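Local coordinates for glideosome-associated protein 50 (Plasmodium falciparum 3D7, PDB 3TGH) that serves in the glideosome complex of gliding motility and host cell invasion, which it may help assemble and anchor to the inner membrane complex, at residues N59-V64 and T116-W121; A91-G96 and M123-Y128; P41-I46 and V196-I201; I20-Y25 and S272-C277; S267-S272 and E297-H302. All coordinates share one frame; numbering follows the deposited sequence. Where two conformers were deposited one is given.

Contact 1 (N59-V64 and T116-W121)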
# COMPACT_ATOMS: atom_id res chain seq x y z
N ASN A 59 4.68 20.00 8.13
CA ASN A 59 4.80 19.59 9.54
C ASN A 59 4.69 18.09 9.79
O ASN A 59 5.36 17.57 10.69
CB ASN A 59 3.75 20.31 10.39
CG ASN A 59 3.95 21.81 10.43
OD1 ASN A 59 5.08 22.30 10.37
ND2 ASN A 59 2.86 22.55 10.56
N LEU A 60 3.87 17.39 9.01
CA LEU A 60 3.63 15.96 9.23
C LEU A 60 4.31 15.03 8.22
O LEU A 60 4.38 13.83 8.47
CB LEU A 60 2.12 15.66 9.24
CG LEU A 60 1.29 16.40 10.30
CD1 LEU A 60 -0.19 16.03 10.18
CD2 LEU A 60 1.82 16.11 11.70
N TYR A 61 4.81 15.57 7.11
CA TYR A 61 5.43 14.73 6.08
C TYR A 61 6.85 15.20 5.80
O TYR A 61 7.81 14.50 6.10
CB TYR A 61 4.59 14.72 4.81
CG TYR A 61 5.16 13.92 3.65
CD1 TYR A 61 5.03 12.54 3.61
CD2 TYR A 61 5.81 14.55 2.59
CE1 TYR A 61 5.54 11.79 2.54
CE2 TYR A 61 6.33 13.81 1.52
CZ TYR A 61 6.18 12.42 1.51
OH TYR A 61 6.67 11.67 0.47
N GLU A 62 6.97 16.40 5.23
CA GLU A 62 8.26 16.91 4.77
C GLU A 62 9.30 16.98 5.88
O GLU A 62 10.44 16.55 5.70
CB GLU A 62 8.13 18.29 4.14
CG GLU A 62 7.23 18.34 2.90
CD GLU A 62 7.05 19.76 2.37
OE1 GLU A 62 7.74 20.69 2.85
OE2 GLU A 62 6.21 19.95 1.48
N ASP A 63 8.92 17.53 7.03
CA ASP A 63 9.86 17.69 8.15
C ASP A 63 10.06 16.42 8.97
O ASP A 63 10.96 16.36 9.80
CB ASP A 63 9.44 18.84 9.06
CG ASP A 63 9.64 20.21 8.43
OD1 ASP A 63 10.25 20.30 7.34
OD2 ASP A 63 9.20 21.21 9.03
N VAL A 64 9.21 15.41 8.75
CA VAL A 64 9.27 14.17 9.51
C VAL A 64 10.11 13.12 8.78
O VAL A 64 10.87 12.39 9.42
CB VAL A 64 7.85 13.60 9.78
CG1 VAL A 64 7.91 12.23 10.47
CG2 VAL A 64 7.03 14.59 10.61
N THR A 116 14.33 16.50 -3.63
CA THR A 116 13.98 16.96 -2.29
C THR A 116 14.67 16.08 -1.25
O THR A 116 15.18 15.00 -1.58
CB THR A 116 12.45 16.90 -2.08
OG1 THR A 116 11.96 15.61 -2.47
CG2 THR A 116 11.76 17.99 -2.91
N ASN A 117 14.68 16.54 0.00
CA ASN A 117 15.20 15.75 1.13
C ASN A 117 14.21 14.68 1.59
O ASN A 117 14.58 13.77 2.33
CB ASN A 117 15.54 16.66 2.31
CG ASN A 117 16.65 17.65 1.99
OD1 ASN A 117 17.55 17.36 1.21
ND2 ASN A 117 16.59 18.83 2.61
N TYR A 118 12.96 14.78 1.16
CA TYR A 118 11.90 13.85 1.57
C TYR A 118 11.42 13.03 0.36
O TYR A 118 11.74 13.37 -0.79
CB TYR A 118 10.75 14.63 2.20
CG TYR A 118 10.32 15.85 1.41
CD1 TYR A 118 10.74 17.13 1.78
CD2 TYR A 118 9.50 15.73 0.30
CE1 TYR A 118 10.35 18.24 1.06
CE2 TYR A 118 9.10 16.83 -0.43
CZ TYR A 118 9.53 18.09 -0.04
OH TYR A 118 9.14 19.19 -0.76
N PRO A 119 10.66 11.95 0.60
CA PRO A 119 10.28 11.10 -0.53
C PRO A 119 9.35 11.80 -1.53
O PRO A 119 8.62 12.71 -1.16
CB PRO A 119 9.56 9.92 0.13
CG PRO A 119 10.06 9.90 1.54
CD PRO A 119 10.32 11.32 1.89
N LYS A 120 9.38 11.36 -2.78
CA LYS A 120 8.56 11.94 -3.83
C LYS A 120 7.13 11.38 -3.75
O LYS A 120 6.91 10.19 -3.95
CB LYS A 120 9.16 11.68 -5.21
CG LYS A 120 8.46 12.42 -6.36
CD LYS A 120 9.04 12.07 -7.72
CE LYS A 120 8.38 12.91 -8.82
NZ LYS A 120 8.92 12.61 -10.18
N TRP A 121 6.17 12.25 -3.47
CA TRP A 121 4.76 11.90 -3.33
C TRP A 121 4.18 11.50 -4.69
O TRP A 121 4.17 12.30 -5.62
CB TRP A 121 4.03 13.11 -2.76
CG TRP A 121 2.60 12.94 -2.42
CD1 TRP A 121 1.53 13.14 -3.24
CD2 TRP A 121 2.06 12.60 -1.14
NE1 TRP A 121 0.36 12.92 -2.56
CE2 TRP A 121 0.65 12.60 -1.27
CE3 TRP A 121 2.62 12.30 0.10
CZ2 TRP A 121 -0.19 12.30 -0.20
CZ3 TRP A 121 1.77 12.01 1.16
CH2 TRP A 121 0.38 12.01 1.00
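Tyr61 reaches from helix 56-62 to the backbone of Pro119, where its hydroxyl OH donates a hydrogen bond of 2.7 Å to the carbonyl O. The donor stands well above the carbonyl plane, 62° out of it, so the bond does not follow a lone pair. The same ring is met on one face by the edge of Trp121, in a T-shaped pair with centroids 5.2 Å apart and planes at 90°; Trp121 CE3 is the atom that leans on it. With chi1 at 178°, CG of Tyr61 lies opposite the backbone N, which swings the ring off the helix and across to Pro119 and Trp121.

Beside this pair, Glu62 runs alongside Tyr118, both pointing the same way. Its CG sits over the ring face in a CH-pi contact, 3.7 Å from the Tyr118 ring centroid, and the carboxylate lies nearly parallel to the ring, over its phenol end. Thr116 CB backs the opposite face, while Thr116 OG1 bonds to Tyr118 O. Farther out, Phe76 makes an edge-to-face pair with Tyr61, and Trp57 does so with Trp121. The helix thus packs on the start of edge strand 120-122, and on the loop leading into it, in a central sheet of the metallophosphoesterase fold.

Contact 2 (A91-G96 and M123-Y128); sequences AQLLKG and MPNYWY
Leu93, on helix 89-97, packs against the loop that leads from strand 120-122 of one central sheet to strand 128-136 of the other in this metallophosphoesterase fold. Its CB lies 3.9 Å from Tyr126 OH and near the methyl CE of Met123. At CG the chain forks. Chi1 of -180° carries that fork away from the backbone N and out to the loop, where the two methyls take different partners. CD1 rests against the backbone, 3.5 Å from Asn125 CA and close to the carbonyl O of Met123. CD2 turns to the phenol end of Tyr126 and comes within 3.8 Å of its CZ, the two side chains crossing at roughly a right angle.

Met123 returns the contact from the loop side. Its chain is extended as far as SD and then bends, bringing CE onto the helix backbone, 3.6 Å from Leu93 N. Gln92 adds its CB to this apolar patch; its amide is bonded to Asn44 and Asp84. Asn125 points away from the helix, with OD1 bonded to Thr330, while its ND2 lies over the face of the Trp127 indole and donates to Trp127 O.

The backbones come together where Gly96 CA lies 4.0 Å from Met123 CA. Here Met123 N donates to Gly96 O at 3.1 Å and 169°, and Gly96 CA in turn makes a CH...O contact with Met123 O.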
# COMPACT_ATOMS: atom_id res chain seq x y z
N ALA A 91 -6.64 17.90 -3.23
CA ALA A 91 -5.31 18.44 -2.99
C ALA A 91 -4.24 17.35 -2.94
O ALA A 91 -3.13 17.55 -3.43
CB ALA A 91 -5.29 19.27 -1.69
N GLN A 92 -4.57 16.20 -2.35
CA GLN A 92 -3.61 15.10 -2.30
C GLN A 92 -3.37 14.50 -3.68
O GLN A 92 -2.27 14.06 -3.98
CB GLN A 92 -4.09 14.02 -1.33
CG GLN A 92 -4.20 14.52 0.08
CD GLN A 92 -4.23 13.40 1.10
OE1 GLN A 92 -3.47 12.44 1.02
NE2 GLN A 92 -5.11 13.54 2.08
N LEU A 93 -4.41 14.48 -4.51
CA LEU A 93 -4.30 14.05 -5.90
C LEU A 93 -3.41 15.01 -6.71
O LEU A 93 -2.52 14.57 -7.47
CB LEU A 93 -5.70 13.94 -6.51
CG LEU A 93 -5.81 13.49 -7.97
CD1 LEU A 93 -5.45 12.02 -8.09
CD2 LEU A 93 -7.21 13.76 -8.53
N LEU A 94 -3.63 16.31 -6.56
CA LEU A 94 -2.86 17.29 -7.32
C LEU A 94 -1.38 17.26 -6.92
O LEU A 94 -0.50 17.40 -7.78
CB LEU A 94 -3.44 18.69 -7.15
CG LEU A 94 -4.81 18.90 -7.81
CD1 LEU A 94 -5.37 20.26 -7.42
CD2 LEU A 94 -4.73 18.75 -9.34
N LYS A 95 -1.10 17.05 -5.64
CA LYS A 95 0.27 16.84 -5.19
C LYS A 95 0.84 15.57 -5.83
O LYS A 95 2.03 15.49 -6.12
CB LYS A 95 0.33 16.71 -3.67
CG LYS A 95 0.21 18.02 -2.94
CD LYS A 95 1.55 18.53 -2.45
CE LYS A 95 1.38 19.84 -1.70
NZ LYS A 95 2.67 20.37 -1.19
N GLY A 96 -0.03 14.57 -6.01
CA GLY A 96 0.37 13.25 -6.52
C GLY A 96 0.74 13.17 -7.99
O GLY A 96 1.26 12.14 -8.44
N MET A 123 0.82 9.82 -6.50
CA MET A 123 -0.57 9.34 -6.48
C MET A 123 -1.26 9.92 -7.73
O MET A 123 -1.95 10.94 -7.65
CB MET A 123 -1.30 9.75 -5.20
CG MET A 123 -2.59 8.97 -5.02
SD MET A 123 -3.49 9.35 -3.51
CE MET A 123 -4.26 10.89 -4.01
N PRO A 124 -1.04 9.30 -8.90
CA PRO A 124 -1.52 9.86 -10.18
C PRO A 124 -3.05 9.82 -10.34
O PRO A 124 -3.61 10.57 -11.14
CB PRO A 124 -0.82 9.00 -11.23
CG PRO A 124 -0.52 7.72 -10.54
CD PRO A 124 -0.28 8.05 -9.10
N ASN A 125 -3.69 8.94 -9.56
CA ASN A 125 -5.13 8.83 -9.48
C ASN A 125 -5.44 8.12 -8.16
O ASN A 125 -4.52 7.61 -7.50
CB ASN A 125 -5.69 8.04 -10.67
CG ASN A 125 -7.22 8.05 -10.72
OD1 ASN A 125 -7.86 9.06 -10.43
ND2 ASN A 125 -7.81 6.90 -11.06
N TYR A 126 -6.71 8.10 -7.77
CA TYR A 126 -7.13 7.44 -6.53
C TYR A 126 -6.86 5.93 -6.57
O TYR A 126 -6.66 5.32 -5.52
CB TYR A 126 -8.60 7.75 -6.24
CG TYR A 126 -8.87 9.23 -6.11
CD1 TYR A 126 -8.37 9.95 -5.02
CD2 TYR A 126 -9.56 9.93 -7.10
CE1 TYR A 126 -8.58 11.32 -4.91
CE2 TYR A 126 -9.78 11.31 -6.98
CZ TYR A 126 -9.29 11.99 -5.88
OH TYR A 126 -9.48 13.35 -5.74
N TRP A 127 -6.84 5.36 -7.78
CA TRP A 127 -6.42 3.99 -8.02
C TRP A 127 -5.49 3.99 -9.23
O TRP A 127 -5.68 4.78 -10.17
CB TRP A 127 -7.61 3.05 -8.25
CG TRP A 127 -8.42 3.36 -9.48
CD1 TRP A 127 -8.31 2.78 -10.70
CD2 TRP A 127 -9.45 4.34 -9.59
NE1 TRP A 127 -9.22 3.34 -11.57
CE2 TRP A 127 -9.93 4.31 -10.91
CE3 TRP A 127 -10.03 5.25 -8.68
CZ2 TRP A 127 -10.94 5.15 -11.36
CZ3 TRP A 127 -11.03 6.09 -9.13
CH2 TRP A 127 -11.48 6.03 -10.46
N TYR A 128 -4.50 3.11 -9.22
CA TYR A 128 -3.48 3.07 -10.28
C TYR A 128 -2.61 1.81 -10.14
O TYR A 128 -2.89 0.93 -9.31
CB TYR A 128 -2.62 4.36 -10.27
CG TYR A 128 -1.81 4.59 -9.00
CD1 TYR A 128 -2.39 5.16 -7.87
CD2 TYR A 128 -0.44 4.28 -8.96
CE1 TYR A 128 -1.67 5.36 -6.72
CE2 TYR A 128 0.31 4.49 -7.80
CZ TYR A 128 -0.32 5.02 -6.68
OH TYR A 128 0.40 5.25 -5.53

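Contact 3 (P41-I46 and V196-I201)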
# COMPACT_ATOMS: atom_id res chain seq x y z
N PRO A 41 -0.13 2.13 2.68
CA PRO A 41 -1.50 1.70 2.85
C PRO A 41 -2.22 2.59 3.86
O PRO A 41 -1.64 3.54 4.39
CB PRO A 41 -1.35 0.26 3.35
CG PRO A 41 -0.12 0.29 4.16
CD PRO A 41 0.80 1.26 3.44
N GLY A 42 -3.48 2.29 4.12
CA GLY A 42 -4.26 3.06 5.08
C GLY A 42 -4.51 4.48 4.61
O GLY A 42 -4.49 4.76 3.42
N SER A 43 -4.73 5.37 5.57
CA SER A 43 -4.85 6.80 5.28
C SER A 43 -3.46 7.45 5.30
O SER A 43 -2.49 6.87 5.80
CB SER A 43 -5.75 7.48 6.31
OG SER A 43 -7.10 7.06 6.18
N ASN A 44 -3.39 8.65 4.76
CA ASN A 44 -2.19 9.48 4.86
C ASN A 44 -2.29 10.39 6.08
O ASN A 44 -1.54 10.23 7.05
CB ASN A 44 -1.99 10.31 3.59
CG ASN A 44 -1.65 9.47 2.39
OD1 ASN A 44 -0.80 8.57 2.47
ND2 ASN A 44 -2.31 9.74 1.27
N PHE A 45 -3.24 11.32 6.04
CA PHE A 45 -3.39 12.30 7.09
C PHE A 45 -4.60 11.95 7.93
O PHE A 45 -5.73 11.92 7.43
CB PHE A 45 -3.54 13.71 6.50
CG PHE A 45 -2.31 14.18 5.78
CD1 PHE A 45 -1.31 14.87 6.46
CD2 PHE A 45 -2.16 13.93 4.43
CE1 PHE A 45 -0.17 15.31 5.79
CE2 PHE A 45 -1.02 14.37 3.76
CZ PHE A 45 -0.03 15.06 4.43
N ILE A 46 -4.37 11.72 9.22
CA ILE A 46 -5.43 11.26 10.11
C ILE A 46 -6.55 12.31 10.24
O ILE A 46 -7.71 11.94 10.37
CB ILE A 46 -4.88 10.85 11.50
CG1 ILE A 46 -3.81 9.75 11.36
CG2 ILE A 46 -6.01 10.40 12.43
CD1 ILE A 46 -4.28 8.52 10.60
N VAL A 196 -2.28 -2.78 -2.64
CA VAL A 196 -2.16 -1.84 -1.52
C VAL A 196 -3.43 -1.03 -1.42
O VAL A 196 -3.90 -0.47 -2.42
CB VAL A 196 -0.96 -0.87 -1.77
CG1 VAL A 196 -0.87 0.16 -0.64
CG2 VAL A 196 0.34 -1.64 -1.91
N GLY A 197 -4.02 -0.95 -0.22
CA GLY A 197 -5.26 -0.21 -0.02
C GLY A 197 -5.40 0.25 1.42
O GLY A 197 -4.48 0.08 2.24
N ASP A 198 -6.56 0.82 1.73
CA ASP A 198 -6.83 1.32 3.08
C ASP A 198 -7.48 0.22 3.96
O ASP A 198 -6.88 -0.24 4.93
CB ASP A 198 -7.71 2.57 3.01
CG ASP A 198 -8.19 3.03 4.38
OD1 ASP A 198 -7.41 2.94 5.35
OD2 ASP A 198 -9.34 3.50 4.49
N GLN A 199 -8.69 -0.19 3.61
CA GLN A 199 -9.47 -1.12 4.42
C GLN A 199 -9.05 -2.59 4.21
O GLN A 199 -9.06 -3.08 3.08
CB GLN A 199 -10.97 -0.94 4.09
CG GLN A 199 -11.90 -1.96 4.72
CD GLN A 199 -11.94 -1.86 6.23
OE1 GLN A 199 -12.22 -0.80 6.79
NE2 GLN A 199 -11.68 -2.99 6.90
N PRO A 200 -8.71 -3.30 5.30
CA PRO A 200 -8.44 -4.74 5.18
C PRO A 200 -9.68 -5.56 4.86
O PRO A 200 -10.79 -5.20 5.25
CB PRO A 200 -7.90 -5.13 6.56
CG PRO A 200 -8.19 -4.01 7.45
CD PRO A 200 -8.37 -2.78 6.63
N ILE A 201 -9.47 -6.68 4.17
CA ILE A 201 -10.48 -7.70 4.00
C ILE A 201 -10.59 -8.49 5.31
O ILE A 201 -11.69 -8.70 5.82
CB ILE A 201 -10.10 -8.66 2.85
CG1 ILE A 201 -10.12 -7.92 1.51
CG2 ILE A 201 -11.06 -9.87 2.83
CD1 ILE A 201 -9.42 -8.67 0.38
O HOH W 1 -7.42 4.76 7.40
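Asp198 extends its carboxylate along the backbone of Gly42, with OD1 3.2 Å from Gly42 CA. CG lies opposite the backbone N (chi1 172°), and this carries the acid across to the loop 41-46, beside Ser43. The two side chains do not bond directly. A water lies between them, accepting from Ser43 OG at 2.6 Å and donating to Asp198 OD1 at 2.7 Å. The other carboxylate oxygen, OD2, takes hydrogen bonds from Thr82 N and from ND1 of His233, a metal-binding residue.

Behind this polar face the approach is apolar. Pro41 presents CB to Val196, whose CG1 methyl is 4.0 Å away, and the same CB brushes Gly197 O. One backbone bond ties the two loops together: Gly42 N donates to Gly197 O at 3.1 Å and 165°, the donor standing above the carbonyl plane. Gly42 has a positive phi of 67°, a conformation that glycine adopts readily, and Gly42 CA comes as near as 3.7 Å to Asp198 CA.

Each loop follows a strand, 37-40 in one central sheet and 192-196 in the other, and they meet deep in the protein near the metal-binding region, as is usual for loops of calcineurin-like phosphoesterases. The chemistry is that of a second shell: Asp198 probably helps orient the His233 ring, while Ser43 and the water probably help hold the acid in position.

Contact 4 (I20-Y25 and S272-C277); sequences ILNAKY and SDIGFC
Asn22 fills the tight part of this contact, its amide set between helix 17-32 and the start of strand 275-282. ND2 donates to Gly275 O at 3.0 Å, with an angle of 157° at the hydrogen, and the donor stands well above the carbonyl plane. The same nitrogen also bonds Gly253 O, so two backbone carbonyls hold the amide against rotation. OD1 is pushed in close to Gly275 CA, at 3.2 Å, and meets the edge of the Phe276 ring in its plane, 3.4 Å from CD2. Because chi1 of Phe276 is 59°, its CG sits between the backbone N and carbonyl carbon, and the ring is directed at the helix. Phe26 and Phe29, farther along the same helix, pack edge-to-face with this ring.

Toward the surface the fit is slacker. Ile274 offers a single methyl, CG2, which lies 3.7 Å from Asn22 CB. Tyr25 brings its carbonyl O to 3.6 Å from Phe276 CZ and its CB to 3.9 Å from Phe276 CE2, but its ring takes no part, leading off from the strand with Lys24 CE over one face.

Helix thus packs on sheet, the axes of 20-25 and 275-277 being 8.6 Å apart and inclined at 34°. The chemistry is lopsided: ND2 is doubly satisfied, whereas the buried OD1 has no hydrogen-bond partner in the model and rests against C-H groups of Gly275 and Phe276.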
# COMPACT_ATOMS: atom_id res chain seq x y z
N ILE A 20 7.19 10.32 15.44
CA ILE A 20 8.55 10.83 15.36
C ILE A 20 9.57 9.73 15.68
O ILE A 20 10.59 9.60 15.00
CB ILE A 20 8.76 12.02 16.34
CG1 ILE A 20 7.77 13.16 16.03
CG2 ILE A 20 10.19 12.54 16.27
CD1 ILE A 20 7.86 13.69 14.62
N LEU A 21 9.28 8.93 16.71
CA LEU A 21 10.12 7.78 17.05
C LEU A 21 10.13 6.78 15.90
O LEU A 21 11.19 6.28 15.52
CB LEU A 21 9.60 7.12 18.34
CG LEU A 21 10.41 5.95 18.92
CD1 LEU A 21 11.85 6.36 19.18
CD2 LEU A 21 9.75 5.42 20.19
N ASN A 22 8.96 6.51 15.34
CA ASN A 22 8.84 5.58 14.22
C ASN A 22 9.63 6.06 13.00
O ASN A 22 10.30 5.26 12.34
CB ASN A 22 7.36 5.36 13.87
CG ASN A 22 7.10 4.04 13.17
OD1 ASN A 22 7.80 3.06 13.41
ND2 ASN A 22 6.08 4.01 12.31
N ALA A 23 9.57 7.36 12.72
CA ALA A 23 10.28 7.96 11.59
C ALA A 23 11.79 7.75 11.68
O ALA A 23 12.46 7.53 10.67
CB ALA A 23 9.96 9.46 11.49
N LYS A 24 12.32 7.82 12.90
CA LYS A 24 13.75 7.59 13.14
C LYS A 24 14.16 6.19 12.70
O LYS A 24 15.11 6.02 11.93
CB LYS A 24 14.06 7.86 14.62
CG LYS A 24 15.36 7.28 15.17
CD LYS A 24 15.40 7.44 16.69
CE LYS A 24 16.19 6.34 17.37
NZ LYS A 24 16.05 6.43 18.86
N TYR A 25 13.42 5.18 13.15
CA TYR A 25 13.71 3.79 12.76
C TYR A 25 13.43 3.52 11.29
O TYR A 25 14.15 2.75 10.65
CB TYR A 25 12.94 2.81 13.65
CG TYR A 25 13.45 2.80 15.08
CD1 TYR A 25 12.65 3.19 16.14
CD2 TYR A 25 14.75 2.41 15.36
CE1 TYR A 25 13.13 3.19 17.45
CE2 TYR A 25 15.25 2.40 16.65
CZ TYR A 25 14.44 2.78 17.69
OH TYR A 25 14.94 2.76 18.98
N SER A 272 0.12 -4.46 18.42
CA SER A 272 -0.40 -3.10 18.48
C SER A 272 0.73 -2.06 18.48
O SER A 272 0.46 -0.87 18.51
CB SER A 272 -1.28 -2.93 19.73
OG SER A 272 -0.53 -3.12 20.91
N ASP A 273 1.99 -2.52 18.42
CA ASP A 273 3.14 -1.61 18.40
C ASP A 273 3.09 -0.64 17.21
O ASP A 273 2.67 -1.02 16.12
CB ASP A 273 4.46 -2.39 18.31
CG ASP A 273 4.84 -3.07 19.62
OD1 ASP A 273 3.98 -3.19 20.52
OD2 ASP A 273 6.01 -3.50 19.72
N ILE A 274 3.51 0.60 17.45
CA ILE A 274 3.75 1.56 16.38
C ILE A 274 4.96 1.06 15.61
O ILE A 274 5.97 0.66 16.20
CB ILE A 274 3.96 2.98 16.95
CG1 ILE A 274 2.63 3.52 17.44
CG2 ILE A 274 4.57 3.93 15.91
CD1 ILE A 274 2.74 4.79 18.25
N GLY A 275 4.86 1.03 14.28
CA GLY A 275 5.91 0.45 13.46
C GLY A 275 5.66 0.52 11.97
O GLY A 275 4.89 1.35 11.49
N PHE A 276 6.31 -0.38 11.25
CA PHE A 276 6.24 -0.39 9.79
C PHE A 276 6.74 -1.74 9.28
O PHE A 276 7.20 -2.57 10.08
CB PHE A 276 7.08 0.76 9.21
CG PHE A 276 8.54 0.72 9.60
CD1 PHE A 276 9.47 0.05 8.81
CD2 PHE A 276 8.98 1.35 10.75
CE1 PHE A 276 10.81 -0.01 9.18
CE2 PHE A 276 10.31 1.32 11.13
CZ PHE A 276 11.23 0.65 10.34
N CYS A 277 6.66 -1.96 7.97
CA CYS A 277 7.15 -3.19 7.36
C CYS A 277 8.24 -2.93 6.33
O CYS A 277 8.23 -1.89 5.67
CB CYS A 277 6.04 -3.92 6.64
SG CYS A 277 4.77 -4.52 7.70

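Contact 5 (S267-S272 and E297-H302)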
# COMPACT_ATOMS: atom_id res chain seq x y z
N SER A 267 -4.63 -15.85 11.74
CA SER A 267 -3.63 -14.86 12.10
C SER A 267 -2.34 -15.56 12.54
O SER A 267 -2.37 -16.45 13.39
CB SER A 267 -4.14 -13.93 13.20
OG SER A 267 -3.16 -12.98 13.55
N LEU A 268 -1.22 -15.15 11.95
CA LEU A 268 0.08 -15.70 12.29
C LEU A 268 0.85 -14.79 13.25
O LEU A 268 1.74 -15.24 13.97
CB LEU A 268 0.91 -15.92 11.02
CG LEU A 268 0.36 -16.93 10.02
CD1 LEU A 268 1.20 -16.92 8.75
CD2 LEU A 268 0.31 -18.32 10.63
N PHE A 269 0.50 -13.51 13.24
CA PHE A 269 1.18 -12.52 14.05
C PHE A 269 0.30 -11.30 14.18
O PHE A 269 -0.33 -10.88 13.20
CB PHE A 269 2.51 -12.14 13.39
CG PHE A 269 3.05 -10.80 13.84
CD1 PHE A 269 3.66 -10.66 15.07
CD2 PHE A 269 2.96 -9.69 13.00
CE1 PHE A 269 4.16 -9.43 15.47
CE2 PHE A 269 3.46 -8.46 13.41
CZ PHE A 269 4.06 -8.33 14.64
N PHE A 270 0.26 -10.73 15.38
CA PHE A 270 -0.45 -9.48 15.63
C PHE A 270 0.33 -8.66 16.64
O PHE A 270 0.79 -9.19 17.65
CB PHE A 270 -1.86 -9.75 16.16
CG PHE A 270 -2.66 -8.50 16.41
CD1 PHE A 270 -3.62 -8.08 15.50
CD2 PHE A 270 -2.45 -7.73 17.56
CE1 PHE A 270 -4.37 -6.93 15.72
CE2 PHE A 270 -3.18 -6.58 17.78
CZ PHE A 270 -4.14 -6.18 16.86
N SER A 271 0.45 -7.36 16.39
CA SER A 271 1.04 -6.43 17.36
C SER A 271 0.39 -5.06 17.27
O SER A 271 0.14 -4.55 16.18
CB SER A 271 2.54 -6.29 17.11
OG SER A 271 3.12 -5.38 18.02
N SER A 272 0.12 -4.46 18.42
CA SER A 272 -0.40 -3.10 18.48
C SER A 272 0.73 -2.06 18.48
O SER A 272 0.46 -0.87 18.51
CB SER A 272 -1.28 -2.93 19.73
OG SER A 272 -0.53 -3.12 20.91
N GLU A 297 13.24 -3.12 16.69
CA GLU A 297 13.44 -4.55 16.58
C GLU A 297 12.47 -5.17 15.57
O GLU A 297 11.29 -4.80 15.52
CB GLU A 297 13.24 -5.16 17.98
CG GLU A 297 13.27 -6.68 18.08
CD GLU A 297 13.26 -7.15 19.53
OE1 GLU A 297 14.16 -6.73 20.30
OE2 GLU A 297 12.35 -7.92 19.91
N VAL A 298 12.98 -6.09 14.75
CA VAL A 298 12.14 -6.91 13.89
C VAL A 298 11.45 -7.93 14.81
O VAL A 298 12.11 -8.79 15.39
CB VAL A 298 12.97 -7.64 12.81
CG1 VAL A 298 12.09 -8.59 12.01
CG2 VAL A 298 13.65 -6.64 11.88
N ILE A 299 10.13 -7.79 14.96
CA ILE A 299 9.39 -8.64 15.90
C ILE A 299 8.66 -9.80 15.22
O ILE A 299 8.14 -10.69 15.90
CB ILE A 299 8.43 -7.83 16.79
CG1 ILE A 299 7.43 -7.00 15.97
CG2 ILE A 299 9.24 -6.92 17.72
CD1 ILE A 299 6.30 -6.42 16.82
N TYR A 300 8.63 -9.80 13.89
CA TYR A 300 8.12 -10.94 13.14
C TYR A 300 8.64 -10.93 11.71
O TYR A 300 8.71 -9.88 11.08
CB TYR A 300 6.59 -10.96 13.12
CG TYR A 300 6.01 -12.27 12.62
CD1 TYR A 300 6.03 -13.41 13.41
CD2 TYR A 300 5.47 -12.37 11.34
CE1 TYR A 300 5.52 -14.62 12.95
CE2 TYR A 300 4.95 -13.57 10.87
CZ TYR A 300 4.98 -14.68 11.67
OH TYR A 300 4.47 -15.87 11.20
N THR A 301 8.98 -12.12 11.21
CA THR A 301 9.39 -12.28 9.82
C THR A 301 8.48 -13.30 9.15
O THR A 301 8.40 -14.46 9.58
CB THR A 301 10.85 -12.74 9.72
OG1 THR A 301 11.68 -11.79 10.41
CG2 THR A 301 11.29 -12.83 8.27
N HIS A 302 7.77 -12.85 8.12
CA HIS A 302 6.87 -13.71 7.36
C HIS A 302 7.49 -14.02 6.01
O HIS A 302 7.99 -13.12 5.33
CB HIS A 302 5.51 -13.03 7.15
CG HIS A 302 4.55 -13.85 6.36
ND1 HIS A 302 4.30 -13.61 5.02
CD2 HIS A 302 3.81 -14.93 6.69
CE1 HIS A 302 3.43 -14.50 4.58
NE2 HIS A 302 3.12 -15.31 5.57
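Phe269 and Tyr300 lay their rings almost parallel, with planes 2° apart, yet so displaced that they hardly overlap, the centroids being 4.8 Å apart. Each ring instead covers the other residue's CB. Phe269 CB sits over the Tyr300 ring, 3.5 Å from its centroid, and Tyr300 CB sits over the Phe269 ring at the same distance, giving two reciprocal CH-pi contacts. The side chains slide past each other in opposite directions, both with CG opposite the backbone N, as chi1 of 158° for Phe269 illustrates. The far face of Phe269 has Ser271 N above its rim, and at its edge lies CD1 of Ile299, 3.7 Å from Phe269 CZ. That methyl also touches Ser271 OG, which bonds Asp273 N.

At the other end Leu268 CB comes within 3.6 Å of Tyr300 OH, and Leu268 CD1 meets the edge of the His302 imidazole, 3.9 Å from CD2. His302 NE2 is bonded to Glu241. Leu268 and Phe269 form a classic beta bulge, pairing with Val239 of the neighbouring strand, which lets both side chains point toward strand 297-305. The strand axes are 8.4 Å apart and nearly antiparallel, in different sheets: this is face-to-face packing of two edge strands in the beta sandwich of the metallophosphoesterase fold.

Contacts 2, 3 and 4 are buried, contact 3 lying nearest the centre of the chain; contacts 1 and 5 are only partly buried, with centres 27 Å apart. Contacts 1, 4 and 5 all reach the same sheet: the first and last at its outermost strands, contact 4 at an inner one. Trp121 and Gln92 join contacts 1 and 2, Gln92 with Asn44 joins contacts 2 and 3, Val64 on Ala23 joins contacts 1 and 4, and contacts 4 and 5 share Ser272, so the five form a chain of touching neighbours. Chemistry follows place: polar and water-mediated beside the metal region, mixed where helices meet sheet or loop, and purely side-chain packing between the two edge strands.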